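Local coordinates for citrate synthase (Thermotoga maritima, PDB 2P2W), which probably condenses acetyl-CoA with oxaloacetate and water to give citrate and free CoA, a step of the tricarboxylic acid cycle, at residues V187-L192 / E335-N340. Residues are numbered along the deposited sequence; the frame is centred on the assembly and turned at random.
Sequences VIASTL and EYVSDN
The C-terminal ends of helices 180-189 and 317-337 meet at the dimer interface, away from the predicted active-site residues, where a Schellman motif, completed by L192 with its positive phi, finishes the first of them, and N340 in the loop after the second reaches across to S190. Its ND2 donates to S190 O at 2.9 Å in an almost straight bond (N-H...O 173°). The oxygen lies in the amide plane of N340, yet the donor stands above the plane of the S190 carbonyl, not on a lone pair. The N340 side chain swings across with CG opposite the backbone N about CA-CB (chi1 -164°), and OD1 comes within 3.3 Å of S190 CA. L192 CD2 rests against the amide, 3.8 Å from ND2, while L210 of the second subunit packs on L192 and N340. Alongside, V337 CG1 touches A189 CB at 4.1 Å and Y336 CE2 approaches S190 CB obliquely at 3.9 Å. The Y336 hydroxyl is bonded to K341 O, and S190 OG donates to V187 O and is also hydrogen-bonded to I343 N, so the outgoing chain is tied to both helix ends. Without the amide, as with an alanine here, S190 O would probably lose this donor and L192 CD2 the group it rests on. One straight N-H...O bond thus sets the direction of the amide, although its buried OD1 has no hydrogen-bond partner in the model.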
loop_
_atom_site.group_PDB
_atom_site.type_symbol
_atom_site.label_atom_id
_atom_site.label_comp_id
_atom_site.label_asym_id
_atom_site.label_seq_id
_atom_site.Cartn_x
_atom_site.Cartn_y
_atom_site.Cartn_z
ATOM N N VAL A 187 0.158 -3.825 -7.376
ATOM C CA VAL A 187 -0.174 -2.506 -7.914
ATOM C C VAL A 187 0.986 -1.553 -7.642
ATOM O O VAL A 187 1.429 -0.818 -8.528
ATOM C CB VAL A 187 -1.463 -1.936 -7.273
ATOM C CG1 VAL A 187 -1.651 -0.471 -7.684
ATOM C CG2 VAL A 187 -2.664 -2.756 -7.726
ATOM N N ILE A 188 1.486 -1.581 -6.410
ATOM C CA ILE A 188 2.599 -0.727 -6.032
ATOM C C ILE A 188 3.855 -1.146 -6.790
ATOM O O ILE A 188 4.599 -0.301 -7.287
ATOM C CB ILE A 188 2.845 -0.796 -4.510
ATOM C CG1 ILE A 188 1.635 -0.204 -3.783
ATOM C CG2 ILE A 188 4.130 -0.047 -4.143
ATOM C CD1 ILE A 188 1.585 -0.492 -2.297
ATOM N N ALA A 189 4.088 -2.453 -6.885
ATOM C CA ALA A 189 5.260 -2.959 -7.595
ATOM C C ALA A 189 5.248 -2.602 -9.087
ATOM O O ALA A 189 6.308 -2.422 -9.691
ATOM C CB ALA A 189 5.355 -4.478 -7.423
ATOM N N SER A 190 4.055 -2.497 -9.675
ATOM C CA SER A 190 3.936 -2.199 -11.102
ATOM C C SER A 190 4.453 -0.788 -11.480
ATOM O O SER A 190 4.680 -0.484 -12.639
ATOM C CB SER A 190 2.472 -2.355 -11.512
ATOM O OG SER A 190 1.746 -1.182 -11.142
ATOM N N THR A 191 4.598 0.086 -10.456
ATOM C CA THR A 191 5.157 1.430 -10.708
ATOM C C THR A 191 6.704 1.463 -10.619
ATOM O O THR A 191 7.361 2.498 -10.740
ATOM C CB THR A 191 4.584 2.397 -9.671
ATOM O OG1 THR A 191 5.144 2.089 -8.393
ATOM C CG2 THR A 191 3.058 2.273 -9.589
ATOM N N LEU A 192 7.244 0.269 -10.362
ATOM C CA LEU A 192 8.647 -0.031 -10.143
ATOM C C LEU A 192 9.128 0.522 -8.805
ATOM O O LEU A 192 10.301 0.809 -8.615
ATOM C CB LEU A 192 9.441 0.542 -11.325
ATOM C CG LEU A 192 9.250 -0.304 -12.589
ATOM C CD1 LEU A 192 10.291 -0.005 -13.666
ATOM C CD2 LEU A 192 9.334 -1.808 -12.319
ATOM N N GLU A 335 8.201 -12.095 -9.541
ATOM C CA GLU A 335 7.703 -12.703 -10.769
ATOM C C GLU A 335 7.072 -11.654 -11.678
ATOM O O GLU A 335 7.409 -11.557 -12.859
ATOM C CB GLU A 335 6.663 -13.780 -10.444
ATOM C CG GLU A 335 6.130 -14.523 -11.668
ATOM C CD GLU A 335 5.043 -15.528 -11.313
ATOM O OE1 GLU A 335 3.970 -15.095 -10.840
ATOM O OE2 GLU A 335 5.262 -16.747 -11.506
ATOM N N TYR A 336 6.161 -10.861 -11.121
ATOM C CA TYR A 336 5.472 -9.834 -11.899
ATOM C C TYR A 336 6.383 -8.812 -12.582
ATOM O O TYR A 336 6.240 -8.549 -13.782
ATOM C CB TYR A 336 4.486 -9.072 -11.020
ATOM C CG TYR A 336 3.550 -8.198 -11.815
ATOM C CD1 TYR A 336 2.438 -8.746 -12.462
ATOM C CD2 TYR A 336 3.784 -6.830 -11.951
ATOM C CE1 TYR A 336 1.585 -7.954 -13.224
ATOM C CE2 TYR A 336 2.938 -6.028 -12.712
ATOM C CZ TYR A 336 1.840 -6.597 -13.345
ATOM O OH TYR A 336 0.994 -5.812 -14.091
ATOM N N VAL A 337 7.301 -8.219 -11.826
ATOM C CA VAL A 337 8.147 -7.185 -12.427
ATOM C C VAL A 337 9.176 -7.725 -13.444
ATOM O O VAL A 337 9.827 -6.975 -14.153
ATOM C CB VAL A 337 8.873 -6.425 -11.314
ATOM C CG1 VAL A 337 7.860 -5.819 -10.346
ATOM C CG2 VAL A 337 9.801 -7.357 -10.559
ATOM N N SER A 338 9.352 -9.062 -13.474
ATOM C CA SER A 338 10.279 -9.623 -14.463
ATOM C C SER A 338 9.811 -9.335 -15.899
ATOM O O SER A 338 10.552 -9.395 -16.873
ATOM C CB SER A 338 10.383 -11.131 -14.228
ATOM O OG SER A 338 9.148 -11.752 -14.578
ATOM N N ASP A 339 8.505 -9.073 -15.991
ATOM C CA ASP A 339 7.874 -8.578 -17.193
ATOM C C ASP A 339 6.749 -7.599 -16.806
ATOM O O ASP A 339 5.567 -7.860 -16.989
ATOM C CB ASP A 339 7.283 -9.789 -17.918
ATOM C CG ASP A 339 6.679 -9.351 -19.238
ATOM O OD1 ASP A 339 7.249 -8.453 -19.853
ATOM O OD2 ASP A 339 5.683 -9.937 -19.650
ATOM N N ASN A 340 7.184 -6.477 -16.249
ATOM C CA ASN A 340 6.307 -5.448 -15.724
ATOM C C ASN A 340 5.313 -4.769 -16.647
ATOM O O ASN A 340 5.540 -4.604 -17.845
ATOM C CB ASN A 340 7.138 -4.357 -15.046
ATOM C CG ASN A 340 6.295 -3.478 -14.154
ATOM O OD1 ASN A 340 5.683 -3.965 -13.200
ATOM N ND2 ASN A 340 6.245 -2.183 -14.456
#